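Local coordinates for ferritin (Pseudo-nitzschia multiseries, PDB 4IWK), which probably stores iron in a soluble, non-toxic form, taking up the ferrous ion, oxidising it with dioxygen and depositing it as ferric hydroxide, at residues L43-S46 / A47-E51; V87-S90 / I91-L94; H113-A116 / V117-F120; G55-D58 / F59-R63. All coordinates share one frame; numbering follows the deposited sequence.

Contact 1 of 4, residues L43-S46 / A47-E51. With FE (Fe (III) ion), chain I; FE (Fe (III) ion), chain G.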
loop_
_atom_site.group_PDB
_atom_site.type_symbol
_atom_site.label_atom_id
_atom_site.label_comp_id
_atom_site.label_asym_id
_atom_site.label_seq_id
_atom_site.Cartn_x
_atom_site.Cartn_y
_atom_site.Cartn_z
ATOM N N LEU A 43 -10.180 -33.048 -27.160
ATOM C CA LEU A 43 -9.365 -33.439 -26.000
ATOM C C LEU A 43 -9.969 -32.984 -24.647
ATOM O O LEU A 43 -9.956 -33.764 -23.703
ATOM C CB LEU A 43 -7.914 -32.953 -26.295
ATOM C CG LEU A 43 -6.923 -33.624 -25.443
ATOM C CD1 LEU A 43 -6.734 -35.042 -26.007
ATOM C CD2 LEU A 43 -5.692 -32.750 -25.712
ATOM N N ALA A 44 -10.532 -31.761 -24.603
ATOM C CA ALA A 44 -11.121 -31.260 -23.369
ATOM C C ALA A 44 -12.331 -32.147 -23.070
ATOM O O ALA A 44 -12.528 -32.503 -21.912
ATOM C CB ALA A 44 -11.497 -29.774 -23.550
ATOM N N GLU A 45 -13.152 -32.462 -24.075
ATOM C CA GLU A 45 -14.247 -33.365 -23.782
ATOM C C GLU A 45 -13.822 -34.765 -23.418
ATOM O O GLU A 45 -14.563 -35.396 -22.586
ATOM C CB GLU A 45 -15.117 -33.566 -25.024
ATOM C CG GLU A 45 -15.942 -32.334 -25.333
ATOM C CD GLU A 45 -16.992 -32.176 -24.257
ATOM O OE1 GLU A 45 -17.553 -33.200 -23.762
ATOM O OE2 GLU A 45 -17.165 -31.002 -23.917
ATOM N N SER A 46 -12.738 -35.306 -23.975
ATOM C CA SER A 46 -12.305 -36.641 -23.549
ATOM C C SER A 46 -12.005 -36.586 -22.011
ATOM O O SER A 46 -12.346 -37.540 -21.306
ATOM C CB SER A 46 -10.989 -36.968 -24.277
ATOM O OG SER A 46 -10.513 -38.203 -23.854
ATOM N N ALA A 47 -11.395 -35.501 -21.539
ATOM C CA ALA A 47 -11.086 -35.446 -20.096
ATOM C C ALA A 47 -12.396 -35.287 -19.315
ATOM O O ALA A 47 -12.497 -35.889 -18.217
ATOM C CB ALA A 47 -10.180 -34.213 -19.832
ATOM N N GLU A 48 -13.351 -34.510 -19.821
ATOM C CA GLU A 48 -14.624 -34.247 -19.074
ATOM C C GLU A 48 -15.384 -35.569 -18.972
ATOM O O GLU A 48 -15.924 -35.874 -17.921
ATOM C CB GLU A 48 -15.389 -33.173 -19.811
ATOM C CG GLU A 48 -16.610 -32.775 -19.035
ATOM C CD GLU A 48 -17.480 -31.955 -19.925
ATOM O OE1 GLU A 48 -17.154 -30.731 -20.099
ATOM O OE2 GLU A 48 -18.402 -32.588 -20.528
ATOM N N GLU A 49 -15.444 -36.366 -20.048
ATOM C CA GLU A 49 -16.216 -37.637 -19.913
ATOM C C GLU A 49 -15.500 -38.570 -18.957
ATOM O O GLU A 49 -16.195 -39.311 -18.210
ATOM C CB GLU A 49 -16.236 -38.346 -21.291
ATOM C CG GLU A 49 -16.972 -37.578 -22.357
ATOM C CD GLU A 49 -18.455 -37.595 -22.150
ATOM O OE1 GLU A 49 -18.861 -38.176 -21.155
ATOM O OE2 GLU A 49 -19.180 -37.256 -23.077
ATOM N N ARG A 50 -14.173 -38.599 -18.925
ATOM C CA ARG A 50 -13.555 -39.410 -17.867
ATOM C C ARG A 50 -13.933 -38.870 -16.474
ATOM O O ARG A 50 -14.250 -39.698 -15.604
ATOM C CB ARG A 50 -12.018 -39.316 -18.076
ATOM C CG ARG A 50 -11.309 -40.222 -17.051
ATOM C CD ARG A 50 -9.835 -40.370 -17.452
ATOM N NE ARG A 50 -9.136 -41.222 -16.408
ATOM C CZ ARG A 50 -8.671 -40.593 -15.326
ATOM N NH1 ARG A 50 -8.898 -39.303 -15.195
ATOM N NH2 ARG A 50 -8.107 -41.220 -14.321
ATOM N N GLU A 51 -13.950 -37.530 -16.281
ATOM C CA GLU A 51 -14.483 -37.023 -14.975
ATOM C C GLU A 51 -15.909 -37.477 -14.658
ATOM O O GLU A 51 -16.144 -37.837 -13.470
ATOM C CB GLU A 51 -14.387 -35.484 -14.881
ATOM C CG GLU A 51 -12.960 -34.974 -14.947
ATOM C CD GLU A 51 -12.116 -35.492 -13.767
ATOM O OE1 GLU A 51 -12.646 -35.734 -12.634
ATOM O OE2 GLU A 51 -10.931 -35.794 -13.967
HETATM FE FE FE I . -20.473 -35.607 -22.844
HETATM FE FE FE G . -20.672 -38.007 -20.138
HETATM O O HOH W 1 -22.614 -38.304 -19.500
HETATM O O HOH W 2 -21.408 -36.495 -21.424
HETATM O O HOH W 3 -19.174 -34.457 -22.275
#
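E45 and E48, one turn apart on helix 36-62, run alongside each other and point the same way, while their carboxylate planes stand 86° apart, nearly perpendicular. E45 OE1 and E48 OE2 approach to 3.4 Å, a separation that fits their shared role: both bind a further iron (III) ion, whose site E131 of helix 115-145 completes. The two side chains get there differently. E48 leaves the helix with CG opposite the backbone N (chi1 -175°) and stays extended beyond it, whereas E45 bends at chi2, which brings its carboxylate round beside that of E48.

E49 is also bent at chi2, its CG 3.3 Å from E45 O, and its carboxylate bridges two irons: OE2 binds the chain I ion at 2.1 Å and OE1 the chain G ion, also at 2.1 Å. Water 2 joins the same two ions. E16 and H52 share the chain G iron with E49, and E95 and E131 share the chain I iron, which places this segment in the ferroxidase centre inside the four-helix bundle.

The helix backbone fixes the spacing, with E49 N donating to E45 O at 2.9 Å and 165°. Away from the metals, S46 OG pairs with R50 NH2 of the second subunit, and the reciprocal bond forms too. With an alanine in place of E45, the iron that E45 and E48 share would probably keep E48 and E131 but lose its third carboxylate. Oxygen-rich carboxylate ligation of this kind suits hard ferric ions, and the E49 carboxylate with water 2 holds the two irons of the centre as a bridged pair.

Contact 2 of 4, residues V87-S90 / I91-L94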
loop_
_atom_site.group_PDB
_atom_site.type_symbol
_atom_site.label_atom_id
_atom_site.label_comp_id
_atom_site.label_asym_id
_atom_site.label_seq_id
_atom_site.Cartn_x
_atom_site.Cartn_y
_atom_site.Cartn_z
ATOM N N VAL A 87 -17.052 -36.404 -38.331
ATOM C CA VAL A 87 -16.599 -36.557 -36.946
ATOM C C VAL A 87 -17.680 -35.917 -35.994
ATOM O O VAL A 87 -18.110 -36.560 -35.038
ATOM C CB VAL A 87 -15.283 -35.812 -36.686
ATOM C CG1 VAL A 87 -14.802 -36.164 -35.247
ATOM C CG2 VAL A 87 -14.217 -36.345 -37.688
ATOM N N TRP A 88 -18.075 -34.664 -36.272
ATOM C CA TRP A 88 -19.081 -34.038 -35.395
ATOM C C TRP A 88 -20.394 -34.804 -35.338
ATOM O O TRP A 88 -21.032 -34.879 -34.334
ATOM C CB TRP A 88 -19.293 -32.605 -35.855
ATOM C CG TRP A 88 -18.104 -31.707 -35.453
ATOM C CD1 TRP A 88 -17.120 -31.264 -36.254
ATOM C CD2 TRP A 88 -17.820 -31.216 -34.128
ATOM N NE1 TRP A 88 -16.252 -30.449 -35.527
ATOM C CE2 TRP A 88 -16.643 -30.470 -34.215
ATOM C CE3 TRP A 88 -18.488 -31.339 -32.872
ATOM C CZ2 TRP A 88 -16.097 -29.801 -33.115
ATOM C CZ3 TRP A 88 -17.922 -30.694 -31.760
ATOM C CH2 TRP A 88 -16.736 -29.937 -31.912
ATOM N N GLN A 89 -20.793 -35.389 -36.451
ATOM C CA GLN A 89 -22.017 -36.201 -36.443
ATOM C C GLN A 89 -21.874 -37.444 -35.546
ATOM O O GLN A 89 -22.768 -37.793 -34.750
ATOM C CB GLN A 89 -22.341 -36.611 -37.936
ATOM C CG GLN A 89 -23.486 -37.677 -37.977
ATOM C CD GLN A 89 -24.869 -37.041 -37.626
ATOM O OE1 GLN A 89 -25.113 -35.914 -38.018
ATOM N NE2 GLN A 89 -25.718 -37.740 -36.840
ATOM N N SER A 90 -20.694 -38.058 -35.595
ATOM C CA SER A 90 -20.451 -39.165 -34.640
ATOM C C SER A 90 -20.446 -38.692 -33.179
ATOM O O SER A 90 -20.927 -39.453 -32.303
ATOM C CB SER A 90 -19.102 -39.834 -34.927
ATOM O OG SER A 90 -19.179 -40.570 -36.176
ATOM N N ILE A 91 -19.925 -37.492 -32.918
ATOM C CA ILE A 91 -19.881 -37.001 -31.521
ATOM C C ILE A 91 -21.341 -36.689 -31.106
ATOM O O ILE A 91 -21.729 -36.958 -29.965
ATOM C CB ILE A 91 -19.029 -35.766 -31.429
ATOM C CG1 ILE A 91 -17.565 -36.174 -31.753
ATOM C CG2 ILE A 91 -19.142 -35.068 -30.091
ATOM C CD1 ILE A 91 -17.081 -37.252 -30.828
ATOM N N LEU A 92 -22.151 -36.148 -31.996
ATOM C CA LEU A 92 -23.595 -35.938 -31.618
ATOM C C LEU A 92 -24.244 -37.252 -31.246
ATOM O O LEU A 92 -24.891 -37.375 -30.180
ATOM C CB LEU A 92 -24.323 -35.303 -32.816
ATOM C CG LEU A 92 -25.850 -35.137 -32.450
ATOM C CD1 LEU A 92 -26.078 -34.168 -31.316
ATOM C CD2 LEU A 92 -26.534 -34.674 -33.738
ATOM N N GLU A 93 -24.056 -38.272 -32.058
ATOM C CA GLU A 93 -24.593 -39.600 -31.772
ATOM C C GLU A 93 -24.096 -40.165 -30.454
ATOM O O GLU A 93 -24.874 -40.799 -29.757
ATOM C CB GLU A 93 -24.274 -40.524 -32.925
ATOM C CG GLU A 93 -25.128 -40.186 -34.130
ATOM C CD GLU A 93 -24.634 -40.891 -35.379
ATOM O OE1 GLU A 93 -23.910 -41.848 -35.246
ATOM O OE2 GLU A 93 -24.972 -40.492 -36.498
ATOM N N LEU A 94 -22.767 -39.974 -30.179
ATOM C CA LEU A 94 -22.163 -40.424 -28.918
ATOM C C LEU A 94 -22.924 -39.752 -27.732
ATOM O O LEU A 94 -23.267 -40.440 -26.731
ATOM C CB LEU A 94 -20.704 -39.988 -28.891
ATOM C CG LEU A 94 -19.925 -40.331 -27.598
ATOM C CD1 LEU A 94 -19.740 -41.848 -27.483
ATOM C CD2 LEU A 94 -18.592 -39.558 -27.645
#
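Q89 and E93, one turn apart on helix 84-111, make the polar side-chain link here. Q89 NE2 donates to E93 OE2 at 2.9 Å and 164°; the carboxylate oxygen lies close to the amide plane but is approached on its anti side and somewhat out of the carboxylate plane, with the two flat groups turned 57° against each other. Q89 reaches it by a bend at chi2 (72°), which swings the amide round to meet the E93 carboxylate, whose own chain is extended beyond CG.

Backbone bonds follow the i to i+4 pattern of an alpha helix: I91 N to V87 O and L92 N to W88 O are both 2.9 Å, and L94 N to S90 O matches them. The helix belongs to the four-helix bundle of the ferritin fold, and its buried side meets the three other long helices: V87 lies on A26, W29 and F30 of helix 3-32, W88 on M38 and M42 of helix 36-62, and L92 on I135 of helix 115-145.

Apolar contact within the segment is looser. V87 CG1 and I91 CG1 come only to 4.5 Å, while I91 CG1 sits 3.4 Å from V87 O, against the carbonyl oxygen that accepts its own N-H. S90 OG turns to another partner, bonding to W81 NE1.

Contact 3 of 4, residues H113-A116 / V117-F120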
loop_
_atom_site.group_PDB
_atom_site.type_symbol
_atom_site.label_atom_id
_atom_site.label_comp_id
_atom_site.label_asym_id
_atom_site.label_seq_id
_atom_site.Cartn_x
_atom_site.Cartn_y
_atom_site.Cartn_z
ATOM N N HIS A 113 -37.616 -47.055 -6.658
ATOM C CA HIS A 113 -37.744 -45.908 -5.732
ATOM C C HIS A 113 -36.440 -45.523 -5.055
ATOM O O HIS A 113 -36.351 -45.268 -3.857
ATOM C CB HIS A 113 -38.785 -46.295 -4.583
ATOM C CG HIS A 113 -40.176 -46.533 -5.092
ATOM N ND1 HIS A 113 -40.466 -47.033 -6.349
ATOM C CD2 HIS A 113 -41.368 -46.320 -4.496
ATOM C CE1 HIS A 113 -41.778 -47.122 -6.503
ATOM N NE2 HIS A 113 -42.345 -46.674 -5.401
ATOM N N ASP A 114 -35.338 -45.485 -5.826
ATOM C CA ASP A 114 -34.032 -45.171 -5.293
ATOM C C ASP A 114 -33.846 -43.659 -5.422
ATOM O O ASP A 114 -33.314 -43.126 -6.411
ATOM C CB ASP A 114 -32.976 -45.933 -6.084
ATOM C CG ASP A 114 -31.628 -45.927 -5.388
ATOM O OD1 ASP A 114 -31.278 -44.938 -4.784
ATOM O OD2 ASP A 114 -30.940 -46.973 -5.462
ATOM N N PHE A 115 -34.364 -42.964 -4.422
ATOM C CA PHE A 115 -34.395 -41.495 -4.437
ATOM C C PHE A 115 -32.988 -40.913 -4.494
ATOM O O PHE A 115 -32.766 -39.866 -5.096
ATOM C CB PHE A 115 -35.185 -40.965 -3.224
ATOM C CG PHE A 115 -36.641 -41.344 -3.303
ATOM C CD1 PHE A 115 -37.522 -40.719 -4.170
ATOM C CD2 PHE A 115 -37.148 -42.366 -2.478
ATOM C CE1 PHE A 115 -38.867 -41.158 -4.262
ATOM C CE2 PHE A 115 -38.491 -42.774 -2.538
ATOM C CZ PHE A 115 -39.345 -42.171 -3.446
ATOM N N ALA A 116 -32.047 -41.578 -3.787
ATOM C CA ALA A 116 -30.687 -41.013 -3.805
ATOM C C ALA A 116 -30.068 -41.123 -5.186
ATOM O O ALA A 116 -29.405 -40.170 -5.587
ATOM C CB ALA A 116 -29.782 -41.764 -2.766
ATOM N N VAL A 117 -30.188 -42.283 -5.862
ATOM C CA VAL A 117 -29.645 -42.397 -7.200
ATOM C C VAL A 117 -30.360 -41.368 -8.116
ATOM O O VAL A 117 -29.668 -40.651 -8.857
ATOM C CB VAL A 117 -29.737 -43.841 -7.787
ATOM C CG1 VAL A 117 -29.382 -43.794 -9.264
ATOM C CG2 VAL A 117 -28.712 -44.704 -7.001
ATOM N N MET A 118 -31.675 -41.202 -8.007
ATOM C CA MET A 118 -32.291 -40.231 -8.924
ATOM C C MET A 118 -31.795 -38.837 -8.668
ATOM O O MET A 118 -31.636 -38.046 -9.591
ATOM C CB MET A 118 -33.830 -40.212 -8.739
ATOM C CG MET A 118 -34.368 -41.514 -9.351
ATOM S SD MET A 118 -36.203 -41.534 -9.366
ATOM C CE MET A 118 -36.433 -41.924 -7.620
ATOM N N ALA A 119 -31.605 -38.478 -7.394
ATOM C CA ALA A 119 -31.078 -37.136 -7.082
ATOM C C ALA A 119 -29.617 -36.928 -7.589
ATOM O O ALA A 119 -29.256 -35.888 -8.148
ATOM C CB ALA A 119 -31.087 -36.907 -5.565
ATOM N N PHE A 120 -28.809 -38.022 -7.461
ATOM C CA PHE A 120 -27.467 -37.909 -8.011
ATOM C C PHE A 120 -27.453 -37.642 -9.520
ATOM O O PHE A 120 -26.583 -36.972 -10.000
ATOM C CB PHE A 120 -26.742 -39.257 -7.677
ATOM C CG PHE A 120 -25.342 -39.357 -8.289
ATOM C CD1 PHE A 120 -24.307 -38.614 -7.768
ATOM C CD2 PHE A 120 -25.138 -40.172 -9.392
ATOM C CE1 PHE A 120 -22.984 -38.677 -8.331
ATOM C CE2 PHE A 120 -23.828 -40.221 -9.978
ATOM C CZ PHE A 120 -22.784 -39.472 -9.443
#
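D114 caps the start of helix 115-145 by accepting the N-H of V117 on OD1, at 3.1 Å and 167°. The donor comes from above the carboxylate, 49° out of its plane, because the side chain, with CG opposite the backbone N (chi1 -166°), folds back over the first turn. The same carboxylate rests on the valine: V117 CG2 is 3.4 Å from D114 OD1. This capping end is closely packed, and the first backbone bond of the helix, M118 N to D114 O at 3.0 Å, reinforces it.

A second packed patch is apolar. F115 and M118 run side by side, and the methyl M118 CE meets F115 CD1 at 3.8 Å, oblique to the ring; a bend at chi3 brings that methyl back, 3.6 Å from D114 O. A106 of the third subunit packs on F115. The loose, solvent side is H113, just before the cap: exposed and with positive phi, it closes helix 84-111 in a Schellman motif, its CB directed away from the new helix, and E107 of the third subunit packs on it.

A tight turn thus ends one bundle helix and starts the next. D114 OD2 forms a salt bridge with R63, so a single carboxylate serves both helix cap and ion pair. The positive arginine, together with the N-terminal end of the helix dipole, would be expected to favour the charged form of the aspartate.

Contact 4 of 4, residues G55-D58 / F59-R63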
loop_
_atom_site.group_PDB
_atom_site.type_symbol
_atom_site.label_atom_id
_atom_site.label_comp_id
_atom_site.label_asym_id
_atom_site.label_seq_id
_atom_site.Cartn_x
_atom_site.Cartn_y
_atom_site.Cartn_z
ATOM N N GLY A 55 -16.926 -39.643 -11.386
ATOM C CA GLY A 55 -18.002 -39.169 -10.490
ATOM C C GLY A 55 -18.922 -40.338 -10.180
ATOM O O GLY A 55 -19.365 -40.547 -9.014
ATOM N N PHE A 56 -19.262 -41.123 -11.205
ATOM C CA PHE A 56 -20.136 -42.337 -11.004
ATOM C C PHE A 56 -19.402 -43.375 -10.116
ATOM O O PHE A 56 -20.009 -43.951 -9.210
ATOM C CB PHE A 56 -20.560 -42.989 -12.336
ATOM C CG PHE A 56 -21.765 -42.314 -12.950
ATOM C CD1 PHE A 56 -21.685 -41.088 -13.557
ATOM C CD2 PHE A 56 -23.025 -42.881 -12.709
ATOM C CE1 PHE A 56 -22.855 -40.424 -14.028
ATOM C CE2 PHE A 56 -24.153 -42.235 -13.146
ATOM C CZ PHE A 56 -24.097 -41.022 -13.812
ATOM N N VAL A 57 -18.088 -43.601 -10.304
ATOM C CA VAL A 57 -17.372 -44.611 -9.485
ATOM C C VAL A 57 -17.365 -44.129 -8.033
ATOM O O VAL A 57 -17.648 -44.974 -7.128
ATOM C CB VAL A 57 -15.897 -44.707 -9.945
ATOM C CG1 VAL A 57 -15.094 -45.510 -8.889
ATOM C CG2 VAL A 57 -15.878 -45.399 -11.309
ATOM N N ASP A 58 -17.124 -42.831 -7.797
ATOM C CA ASP A 58 -17.043 -42.294 -6.387
ATOM C C ASP A 58 -18.425 -42.489 -5.719
ATOM O O ASP A 58 -18.480 -42.995 -4.619
ATOM C CB ASP A 58 -16.693 -40.801 -6.452
ATOM C CG ASP A 58 -16.508 -40.216 -5.068
ATOM O OD1 ASP A 58 -15.980 -40.886 -4.169
ATOM O OD2 ASP A 58 -16.993 -39.126 -4.876
ATOM N N PHE A 59 -19.518 -42.137 -6.444
ATOM C CA PHE A 59 -20.845 -42.299 -5.775
ATOM C C PHE A 59 -21.133 -43.770 -5.567
ATOM O O PHE A 59 -21.619 -44.172 -4.471
ATOM C CB PHE A 59 -21.959 -41.700 -6.671
ATOM C CG PHE A 59 -23.298 -41.836 -6.075
ATOM C CD1 PHE A 59 -23.747 -40.882 -5.164
ATOM C CD2 PHE A 59 -24.077 -42.918 -6.420
ATOM C CE1 PHE A 59 -25.016 -41.016 -4.602
ATOM C CE2 PHE A 59 -25.386 -43.066 -5.871
ATOM C CZ PHE A 59 -25.827 -42.079 -4.943
ATOM N N ALA A 60 -20.791 -44.628 -6.513
ATOM C CA ALA A 60 -21.050 -46.093 -6.344
ATOM C C ALA A 60 -20.308 -46.611 -5.138
ATOM O O ALA A 60 -20.880 -47.366 -4.310
ATOM C CB ALA A 60 -20.674 -46.911 -7.587
ATOM N N ASN A 61 -19.035 -46.190 -4.959
ATOM C CA ASN A 61 -18.256 -46.629 -3.787
ATOM C C ASN A 61 -18.974 -46.237 -2.504
ATOM O O ASN A 61 -19.118 -47.049 -1.580
ATOM C CB ASN A 61 -16.811 -46.005 -3.748
ATOM C CG ASN A 61 -15.866 -46.571 -4.883
ATOM O OD1 ASN A 61 -16.158 -47.609 -5.505
ATOM N ND2 ASN A 61 -14.839 -45.803 -5.222
ATOM N N LYS A 62 -19.444 -44.988 -2.454
ATOM C CA LYS A 62 -20.084 -44.452 -1.217
ATOM C C LYS A 62 -21.387 -45.176 -1.006
ATOM O O LYS A 62 -21.726 -45.412 0.201
ATOM C CB LYS A 62 -20.348 -42.930 -1.376
ATOM C CG LYS A 62 -19.038 -42.151 -1.282
ATOM C CD LYS A 62 -19.155 -40.650 -1.313
ATOM C CE LYS A 62 -19.858 -40.116 -2.509
ATOM N NZ LYS A 62 -19.788 -38.618 -2.285
ATOM N N ARG A 63 -22.118 -45.559 -2.074
ATOM C CA ARG A 63 -23.447 -46.159 -1.914
ATOM C C ARG A 63 -23.380 -47.684 -1.860
ATOM O O ARG A 63 -24.384 -48.345 -2.014
ATOM C CB ARG A 63 -24.384 -45.617 -3.026
ATOM C CG ARG A 63 -25.683 -44.958 -2.393
ATOM C CD ARG A 63 -26.532 -45.957 -1.621
ATOM N NE ARG A 63 -27.046 -46.849 -2.617
ATOM C CZ ARG A 63 -28.111 -46.592 -3.364
ATOM N NH1 ARG A 63 -28.811 -45.533 -3.000
ATOM N NH2 ARG A 63 -28.492 -47.474 -4.367
HETATM O O HOH W 4 -15.138 -43.331 -3.429
HETATM O O HOH W 5 -17.202 -37.550 -2.909
#
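G55 O receives F59 N at 3.0 Å, the first of a run of i to i+4 bonds near the end of helix 36-62. F56 continues the pattern, its O taking the N-H of A60, while its ring packs inside the bundle. V57 lies alongside N61, both pointing the same way: V57 CG1 is 3.7 Å from N61 ND2, and V57 O receives the backbone N of N61 at 2.8 Å and 160°. With its CG beside the backbone N (chi1 -69°), the N61 amide comes back near this carbonyl without bonding to it.

D58 faces two residues of the next turn through water. Water 4 donates to D58 OD1 at 2.7 Å and accepts from N61 ND2; water 5 connects OD2 with K62 NZ in the same sense. The direct D58 OD2 to K62 NZ salt bridge is long, at 3.8 Å, with the two side chains crossing, and K62 NZ also bonds to N130 of the third subunit. A leucine in place of N61 would probably break the bridge: water 4 would lose its amide donor and stay on D58 OD1 alone among these residues, less firmly placed.

R63 leaves the helix, its N bonded to F59 O. Around this end, F56 packs on F9 and V13 of helix 3-32, L102 and L105 of helix 84-111 and L121 of helix 115-145, while F59 stacks on F120 of helix 115-145.

How the contacts relate
Contacts 1 and 4 share helix 36-62, with centres about 18 Å apart; contact 2 lies on helix 84-111 and contact 3 at the start of helix 115-145. Contact 4 is the buried one; the other three mix buried and exposed residues. Contacts 1 and 2 both lie near the chain centre (about 8 and 9 Å, centre to centre), contacts 3 and 4 far from it (about 22 and 19 Å). Contact 1 uses its carboxylates as iron ligands, whereas contact 2 pairs an amide with a carboxylate outside the metal site. Contacts 3 and 4 touch through the R63-D114 salt bridge and phenylalanine packing, and both meet the third subunit, while contacts 1 and 4 meet the second.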